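Local coordinates for enoyl-acyl carrier protein reductase (Uncultured bacterium, PDB 6KI9) that probably catalyses the NAD(P)H-dependent reduction of enoyl-acyl carrier protein, the last step of each fatty-acid elongation cycle, at residues E27-G32 against V53-E58; P308-L313 against D396-L401. All blocks are in the same frame, centred on the assembly; numbering follows the deposited sequence.

How the contacts relate
Contact 1 lies at the surface, contact 2 is buried, and their centres are about 30 Å apart. In contact 1 the loop after strand 21-25 meets the end of the neighbouring parallel strand 47-56, and charge carries it: one carboxylate gripped by a guanidinium and a backbone N-H. Contact 2 pairs helices 309-315 and 394-413, which belong to the long, helix-rich connection between the parallel strands 283-287 and 421-423; there leucines alone meet, without a hydrogen bond. No helix or strand is shared, yet the two touch, since the guanidinium of Arg31, at the far end of the first loop, packs on Ala400.

Contact 1 (E27-G32 against V53-E58); sequences ELFGRG and VGRRDE. With EDO (1,2-ethanediol), chain H; EDO (1,2-ethanediol), chain F; EDO (1,2-ethanediol), chain K.
The carboxylate of Glu27 and the guanidinium of Arg55 form a two-pronged salt bridge. Arg55 NH2 reaches Glu27 OE2 at 2.7 Å, and Arg55 NH1 reaches Glu27 OE1 at 3.1 Å. Both bonds are nearly straight and use the syn sides of the acid, although the two flat groups are inclined by 31°. Arg55 NH1 also donates to Gly54 O, from above the carbonyl plane, which helps fix the guanidinium.

Backbone bonding adds a third donor. Val53 N meets Glu27 OE1 at 2.9 Å, nearly along the C-O axis, and Thr52 OG1 is a further partner of this oxygen. With CG opposite the backbone N (chi1 -172°) and the chain extended, Glu27 spans the gap between loop and strand. Replacing it by alanine would remove both oxygens and is likely to leave Val53 N without this acceptor and the Arg55 guanidinium without its carboxylate mate. One ethanediol, probably from the crystallisation liquor, bonds to Glu27 N and O; the Arg56 guanidinium holds two more.

Phe29 adds van der Waals contacts. Its CZ stands over one face of the Arg55 guanidinium, 3.7 Å from Arg55 NH1; the planes are 61° apart and the guanidinium lies near the ring plane, so the ring meets it edge first. Phe29 CE2 makes apolar contact with Val53 CG2.

Strands 21-25 and 47-56, joined through helix 33-43, form the beta-alpha-beta crossover of a Rossmann-type fold, whose strand ends commonly bind a dinucleotide.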
ATOM      1  N   GLU A  27       6.343 -10.503  -0.625  1.00 23.83           N
ATOM      2  CA  GLU A  27       6.186 -11.610   0.310  1.00 24.35           C
ATOM      3  C   GLU A  27       5.194 -11.210   1.385  1.00 26.63           C
ATOM      4  O   GLU A  27       5.268 -10.116   1.944  1.00 31.40           O
ATOM      5  CB  GLU A  27       7.523 -12.029   0.937  1.00 27.37           C
ATOM      6  CG  GLU A  27       7.394 -13.309   1.769  1.00 28.07           C
ATOM      7  CD  GLU A  27       8.721 -13.879   2.245  1.00 28.82           C
ATOM      8  OE1 GLU A  27       9.785 -13.387   1.815  1.00 24.54           O
ATOM      9  OE2 GLU A  27       8.693 -14.838   3.045  1.00 29.31           O
ATOM     10  N   LEU A  28       4.267 -12.121   1.661  1.00 26.89           N
ATOM     11  CA  LEU A  28       3.212 -11.910   2.640  1.00 32.11           C
ATOM     12  C   LEU A  28       3.741 -11.984   4.076  1.00 37.54           C
ATOM     13  O   LEU A  28       4.324 -12.987   4.489  1.00 39.30           O
ATOM     14  CB  LEU A  28       2.112 -12.949   2.414  1.00 31.76           C
ATOM     15  CG  LEU A  28       0.677 -12.737   2.876  1.00 34.92           C
ATOM     16  CD1 LEU A  28       0.088 -11.496   2.242  1.00 33.47           C
ATOM     17  CD2 LEU A  28      -0.145 -13.966   2.505  1.00 34.83           C
ATOM     18  N   PHE A  29       3.535 -10.907   4.828  1.00 40.13           N
ATOM     19  CA  PHE A  29       3.858 -10.860   6.250  1.00 43.75           C
ATOM     20  C   PHE A  29       2.726 -10.176   7.000  1.00 48.78           C
ATOM     21  O   PHE A  29       2.620  -8.950   6.979  1.00 54.74           O
ATOM     22  CB  PHE A  29       5.164 -10.105   6.517  1.00 44.54           C
ATOM     23  CG  PHE A  29       6.390 -10.761   5.951  1.00 45.00           C
ATOM     24  CD1 PHE A  29       6.910 -11.906   6.535  1.00 44.89           C
ATOM     25  CD2 PHE A  29       7.057 -10.201   4.872  1.00 44.45           C
ATOM     26  CE1 PHE A  29       8.049 -12.503   6.030  1.00 44.43           C
ATOM     27  CE2 PHE A  29       8.200 -10.793   4.364  1.00 44.38           C
ATOM     28  CZ  PHE A  29       8.697 -11.944   4.946  1.00 44.38           C
ATOM     29  N   GLY A  30       1.884 -10.955   7.668  1.00 47.57           N
ATOM     30  CA  GLY A  30       0.748 -10.378   8.359  1.00 47.47           C
ATOM     31  C   GLY A  30      -0.384 -10.035   7.410  1.00 46.72           C
ATOM     32  O   GLY A  30      -0.228 -10.094   6.191  1.00 48.51           O
ATOM     33  N   ARG A  31      -1.532  -9.681   7.974  1.00 44.37           N
ATOM     34  CA  ARG A  31      -2.722  -9.419   7.175  1.00 44.93           C
ATOM     35  C   ARG A  31      -2.725  -8.003   6.609  1.00 40.67           C
ATOM     36  O   ARG A  31      -2.319  -7.051   7.277  1.00 43.48           O
ATOM     37  CB  ARG A  31      -3.979  -9.647   8.018  1.00 51.14           C
ATOM     38  CG  ARG A  31      -5.290  -9.223   7.358  1.00 56.50           C
ATOM     39  CD  ARG A  31      -6.441  -9.278   8.357  1.00 59.23           C
ATOM     40  NE  ARG A  31      -7.739  -9.000   7.748  1.00 61.52           N
ATOM     41  CZ  ARG A  31      -8.624  -8.131   8.231  1.00 62.36           C
ATOM     42  NH1 ARG A  31      -8.353  -7.438   9.330  1.00 62.35           N
ATOM     43  NH2 ARG A  31      -9.781  -7.950   7.609  1.00 61.55           N
ATOM     44  N   GLY A  32      -3.165  -7.881   5.361  1.00 33.55           N
ATOM     45  CA  GLY A  32      -3.315  -6.593   4.709  1.00 27.40           C
ATOM     46  C   GLY A  32      -4.165  -6.776   3.469  1.00 21.76           C
ATOM     47  O   GLY A  32      -4.893  -7.761   3.360  1.00 22.45           O
ATOM     48  N   VAL A  53      11.552 -12.386  -0.290  1.00 22.98           N
ATOM     49  CA  VAL A  53      12.494 -11.285  -0.182  1.00 21.68           C
ATOM     50  C   VAL A  53      13.799 -11.774   0.426  1.00 22.97           C
ATOM     51  O   VAL A  53      14.778 -11.031   0.492  1.00 24.53           O
ATOM     52  CB  VAL A  53      11.931 -10.133   0.669  1.00 23.82           C
ATOM     53  CG1 VAL A  53      10.670  -9.576   0.025  1.00 26.85           C
ATOM     54  CG2 VAL A  53      11.644 -10.609   2.083  1.00 25.72           C
ATOM     55  N   GLY A  54      13.801 -13.024   0.877  1.00 22.11           N
ATOM     56  CA  GLY A  54      14.977 -13.610   1.492  1.00 24.12           C
ATOM     57  C   GLY A  54      15.076 -13.210   2.950  1.00 25.67           C
ATOM     58  O   GLY A  54      14.203 -12.521   3.479  1.00 27.05           O
ATOM     59  N   ARG A  55      16.150 -13.643   3.598  1.00 26.08           N
ATOM     60  CA  ARG A  55      16.432 -13.269   4.979  1.00 27.58           C
ATOM     61  C   ARG A  55      17.885 -12.827   5.079  1.00 29.49           C
ATOM     62  O   ARG A  55      18.573 -12.703   4.065  1.00 28.05           O
ATOM     63  CB  ARG A  55      16.157 -14.429   5.941  1.00 27.36           C
ATOM     64  CG  ARG A  55      14.783 -15.082   5.798  1.00 27.84           C
ATOM     65  CD  ARG A  55      13.654 -14.187   6.285  1.00 27.00           C
ATOM     66  NE  ARG A  55      12.355 -14.853   6.178  1.00 29.41           N
ATOM     67  CZ  ARG A  55      11.506 -14.688   5.165  1.00 30.56           C
ATOM     68  NH1 ARG A  55      11.812 -13.871   4.166  1.00 28.44           N
ATOM     69  NH2 ARG A  55      10.350 -15.339   5.151  1.00 29.90           N
ATOM     70  N   ARG A  56      18.356 -12.616   6.304  1.00 33.57           N
ATOM     71  CA  ARG A  56      19.727 -12.172   6.531  1.00 33.97           C
ATOM     72  C   ARG A  56      20.458 -13.139   7.451  1.00 36.53           C
ATOM     73  O   ARG A  56      19.884 -13.638   8.417  1.00 38.21           O
ATOM     74  CB  ARG A  56      19.743 -10.769   7.137  1.00 34.63           C
ATOM     75  CG  ARG A  56      19.015  -9.716   6.321  1.00 34.96           C
ATOM     76  CD  ARG A  56      19.956  -9.057   5.337  1.00 36.14           C
ATOM     77  NE  ARG A  56      19.285  -8.069   4.498  1.00 35.67           N
ATOM     78  CZ  ARG A  56      19.887  -7.404   3.518  1.00 33.91           C
ATOM     79  NH1 ARG A  56      21.170  -7.621   3.268  1.00 33.63           N
ATOM     80  NH2 ARG A  56      19.210  -6.526   2.791  1.00 33.32           N
ATOM     81  N   ASP A  57      21.721 -13.418   7.141  1.00 36.08           N
ATOM     82  CA  ASP A  57      22.507 -14.312   7.984  1.00 37.86           C
ATOM     83  C   ASP A  57      23.065 -13.563   9.191  1.00 39.07           C
ATOM     84  O   ASP A  57      22.678 -12.425   9.461  1.00 39.66           O
ATOM     85  CB  ASP A  57      23.635 -14.984   7.184  1.00 39.20           C
ATOM     86  CG  ASP A  57      24.628 -13.992   6.590  1.00 37.87           C
ATOM     87  OD1 ASP A  57      24.713 -12.838   7.055  1.00 37.15           O
ATOM     88  OD2 ASP A  57      25.343 -14.386   5.645  1.00 38.09           O
ATOM     89  N   GLU A  58      23.982 -14.204   9.906  1.00 40.73           N
ATOM     90  CA  GLU A  58      24.543 -13.639  11.129  1.00 43.46           C
ATOM     91  C   GLU A  58      25.345 -12.364  10.874  1.00 40.18           C
ATOM     92  O   GLU A  58      25.544 -11.555  11.780  1.00 41.40           O
ATOM     93  CB  GLU A  58      25.421 -14.679  11.827  1.00 48.80           C
ATOM     94  CG  GLU A  58      26.398 -15.382  10.900  1.00 53.20           C
ATOM     95  CD  GLU A  58      26.965 -16.650  11.506  1.00 58.63           C
ATOM     96  OE1 GLU A  58      26.808 -16.850  12.729  1.00 60.54           O
ATOM     97  OE2 GLU A  58      27.566 -17.450  10.760  1.00 60.73           O
TER
HETATM   98  C1  EDO H 505      22.335  -6.751  -0.317  1.00 48.05           C
HETATM   99  O1  EDO H 505      22.747  -6.692   1.053  1.00 48.63           O
HETATM  100  C2  EDO H 505      20.830  -6.978  -0.375  1.00 49.44           C
HETATM  101  O2  EDO H 505      20.171  -6.010   0.450  1.00 48.58           O
HETATM  102  C1  EDO F 503       6.006  -6.896  -0.376  1.00 39.52           C
HETATM  103  O1  EDO F 503       7.229  -7.568  -0.052  1.00 35.71           O
HETATM  104  C2  EDO F 503       5.020  -6.969   0.787  1.00 43.42           C
HETATM  105  O2  EDO F 503       4.093  -8.041   0.575  1.00 47.84           O
HETATM  106  C1  EDO K 508      16.144  -4.024   3.465  1.00 61.02           C
HETATM  107  O1  EDO K 508      16.944  -5.109   2.985  1.00 59.76           O
HETATM  108  C2  EDO K 508      16.799  -3.424   4.702  1.00 60.90           C
HETATM  109  O2  EDO K 508      16.172  -2.175   5.007  1.00 61.32           O

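Contact 2 (P308-L313 against D396-L401); sequences PLLKAL and DVLSAL
Leu398 reaches from helix 394-413 toward Leu309 and Leu310 of helix 309-315, a buried helix-helix contact in the connection between strands 283-287 and 421-423 of the Rossmann-type sheet. The local axes cross at 58° and come no closer than 11.5 Å, a gap bridged by leucine side chains from both helices.

Leu398 can be followed outward. Its CB makes no close contact, the nearest atom across being Leu309 CD2, and Leu398 CG stands back at 4.6 Å from Leu310 CG. Because CG sits opposite the carbonyl carbon (chi1 -62°), both methyls are carried toward the other helix. There the branches part: Leu398 CD1 approaches Leu310 CG at 4.1 Å, while Leu398 CD2 packs against Leu310 CD2 at 4.0 Å and also faces Leu309 CD2. The Leu310 side chain lies across that of Leu398 at about a right angle, so its branch point and one methyl meet the pair of Leu398 methyls.

Leu309 extends alongside this cluster, its CG turned away from the backbone N (chi1 177°). Its CD2 comes within 4.0 Å of Leu398 O, a van der Waals contact, and within 4.3 Å of Leu401 CB. Helices 320-331 and 426-436 add to the packing, Gln325 and Ala430 touching Leu313, and Trp321 and Leu433 touching Leu401. One turn further along both helices, the last two leucines cross obliquely, with Leu313 CD1 meeting Leu401 CD1 methyl to methyl at 3.9 Å.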
ATOM      1  N   PRO A 308     -16.516   7.916   7.338  1.00 15.37           N
ATOM      2  CA  PRO A 308     -17.656   8.162   6.438  1.00 16.90           C
ATOM      3  C   PRO A 308     -18.074   6.958   5.593  1.00 16.79           C
ATOM      4  O   PRO A 308     -19.131   6.997   4.940  1.00 17.95           O
ATOM      5  CB  PRO A 308     -17.147   9.288   5.539  1.00 17.46           C
ATOM      6  CG  PRO A 308     -16.193  10.020   6.385  1.00 18.90           C
ATOM      7  CD  PRO A 308     -15.461   8.924   7.129  1.00 21.31           C
ATOM      8  N   LEU A 309     -17.266   5.897   5.593  1.00 15.12           N
ATOM      9  CA  LEU A 309     -17.677   4.674   4.919  1.00 15.29           C
ATOM     10  C   LEU A 309     -19.033   4.204   5.450  1.00 14.79           C
ATOM     11  O   LEU A 309     -19.842   3.666   4.691  1.00 17.34           O
ATOM     12  CB  LEU A 309     -16.615   3.575   5.084  1.00 14.87           C
ATOM     13  CG  LEU A 309     -16.965   2.218   4.473  1.00 15.21           C
ATOM     14  CD1 LEU A 309     -17.094   2.325   2.958  1.00 16.26           C
ATOM     15  CD2 LEU A 309     -15.920   1.163   4.842  1.00 17.56           C
ATOM     16  N   LEU A 310     -19.302   4.450   6.735  1.00 17.40           N
ATOM     17  CA  LEU A 310     -20.594   4.062   7.304  1.00 16.07           C
ATOM     18  C   LEU A 310     -21.747   4.680   6.521  1.00 16.72           C
ATOM     19  O   LEU A 310     -22.705   3.985   6.128  1.00 17.56           O
ATOM     20  CB  LEU A 310     -20.676   4.471   8.774  1.00 16.03           C
ATOM     21  CG  LEU A 310     -19.889   3.532   9.683  1.00 17.62           C
ATOM     22  CD1 LEU A 310     -19.646   4.153  11.051  1.00 19.09           C
ATOM     23  CD2 LEU A 310     -20.643   2.221   9.804  1.00 17.86           C
ATOM     24  N   LYS A 311     -21.626   5.973   6.243  1.00 17.95           N
ATOM     25  CA  LYS A 311     -22.684   6.655   5.506  1.00 19.92           C
ATOM     26  C   LYS A 311     -22.759   6.108   4.088  1.00 20.04           C
ATOM     27  O   LYS A 311     -23.853   5.961   3.530  1.00 19.44           O
ATOM     28  CB  LYS A 311     -22.466   8.170   5.518  1.00 22.96           C
ATOM     29  CG  LYS A 311     -22.542   8.762   6.929  1.00 29.06           C
ATOM     30  CD  LYS A 311     -22.580  10.286   6.929  1.00 32.47           C
ATOM     31  CE  LYS A 311     -23.212  10.812   8.208  1.00 37.32           C
ATOM     32  NZ  LYS A 311     -24.610  10.320   8.377  1.00 38.17           N
ATOM     33  N   ALA A 312     -21.599   5.768   3.528  1.00 16.08           N
ATOM     34  CA  ALA A 312     -21.552   5.228   2.178  1.00 16.01           C
ATOM     35  C   ALA A 312     -22.321   3.916   2.134  1.00 17.26           C
ATOM     36  O   ALA A 312     -23.067   3.667   1.177  1.00 18.53           O
ATOM     37  CB  ALA A 312     -20.115   5.036   1.715  1.00 16.78           C
ATOM     38  N   LEU A 313     -22.193   3.108   3.189  1.00 16.57           N
ATOM     39  CA  LEU A 313     -22.874   1.820   3.184  1.00 16.15           C
ATOM     40  C   LEU A 313     -24.379   2.042   3.117  1.00 20.44           C
ATOM     41  O   LEU A 313     -25.097   1.282   2.467  1.00 19.56           O
ATOM     42  CB  LEU A 313     -22.522   0.997   4.421  1.00 17.95           C
ATOM     43  CG  LEU A 313     -21.080   0.515   4.564  1.00 15.76           C
ATOM     44  CD1 LEU A 313     -20.940  -0.290   5.837  1.00 17.85           C
ATOM     45  CD2 LEU A 313     -20.664  -0.300   3.348  1.00 18.00           C
ATOM     46  N   ASP A 396     -11.423  -0.792  13.349  1.00 16.09           N
ATOM     47  CA  ASP A 396     -11.129  -2.209  13.094  1.00 17.21           C
ATOM     48  C   ASP A 396     -12.203  -2.815  12.185  1.00 17.30           C
ATOM     49  O   ASP A 396     -11.902  -3.510  11.184  1.00 17.44           O
ATOM     50  CB  ASP A 396     -11.019  -2.987  14.413  1.00 20.44           C
ATOM     51  CG  ASP A 396      -9.814  -2.563  15.249  1.00 21.18           C
ATOM     52  OD1 ASP A 396      -8.743  -2.278  14.663  1.00 25.39           O
ATOM     53  OD2 ASP A 396      -9.929  -2.526  16.494  1.00 19.24           O
ATOM     54  N   VAL A 397     -13.460  -2.550  12.534  1.00 15.09           N
ATOM     55  CA  VAL A 397     -14.588  -3.020  11.736  1.00 14.81           C
ATOM     56  C   VAL A 397     -14.513  -2.468  10.316  1.00 15.55           C
ATOM     57  O   VAL A 397     -14.619  -3.216   9.323  1.00 15.39           O
ATOM     58  CB  VAL A 397     -15.929  -2.601  12.372  1.00 16.20           C
ATOM     59  CG1 VAL A 397     -17.093  -3.041  11.502  1.00 18.78           C
ATOM     60  CG2 VAL A 397     -16.053  -3.171  13.775  1.00 17.13           C
ATOM     61  N   LEU A 398     -14.336  -1.155  10.208  1.00 14.36           N
ATOM     62  CA  LEU A 398     -14.352  -0.522   8.891  1.00 15.92           C
ATOM     63  C   LEU A 398     -13.135  -0.903   8.030  1.00 15.26           C
ATOM     64  O   LEU A 398     -13.264  -1.086   6.813  1.00 15.46           O
ATOM     65  CB  LEU A 398     -14.446   0.999   9.038  1.00 15.69           C
ATOM     66  CG  LEU A 398     -15.729   1.487   9.725  1.00 14.22           C
ATOM     67  CD1 LEU A 398     -15.794   3.013   9.688  1.00 13.91           C
ATOM     68  CD2 LEU A 398     -16.981   0.871   9.122  1.00 14.38           C
ATOM     69  N   SER A 399     -11.965  -1.049   8.650  1.00 14.36           N
ATOM     70  CA  SER A 399     -10.790  -1.481   7.893  1.00 14.18           C
ATOM     71  C   SER A 399     -11.031  -2.867   7.335  1.00 14.25           C
ATOM     72  O   SER A 399     -10.703  -3.145   6.167  1.00 15.86           O
ATOM     73  CB  SER A 399      -9.525  -1.481   8.756  1.00 14.37           C
ATOM     74  OG  SER A 399      -9.134  -0.164   9.108  1.00 15.70           O
ATOM     75  N   ALA A 400     -11.599  -3.736   8.172  1.00 14.45           N
ATOM     76  CA  ALA A 400     -11.920  -5.090   7.714  1.00 14.55           C
ATOM     77  C   ALA A 400     -12.874  -5.064   6.521  1.00 16.27           C
ATOM     78  O   ALA A 400     -12.699  -5.825   5.553  1.00 17.05           O
ATOM     79  CB  ALA A 400     -12.511  -5.910   8.846  1.00 17.39           C
ATOM     80  N   LEU A 401     -13.870  -4.178   6.579  1.00 15.35           N
ATOM     81  CA  LEU A 401     -14.800  -4.054   5.455  1.00 16.77           C
ATOM     82  C   LEU A 401     -14.103  -3.604   4.171  1.00 16.86           C
ATOM     83  O   LEU A 401     -14.386  -4.128   3.082  1.00 17.12           O
ATOM     84  CB  LEU A 401     -15.929  -3.076   5.797  1.00 14.93           C
ATOM     85  CG  LEU A 401     -16.871  -3.532   6.907  1.00 15.63           C
ATOM     86  CD1 LEU A 401     -18.010  -2.531   7.056  1.00 16.25           C
ATOM     87  CD2 LEU A 401     -17.400  -4.926   6.619  1.00 18.91           C
TER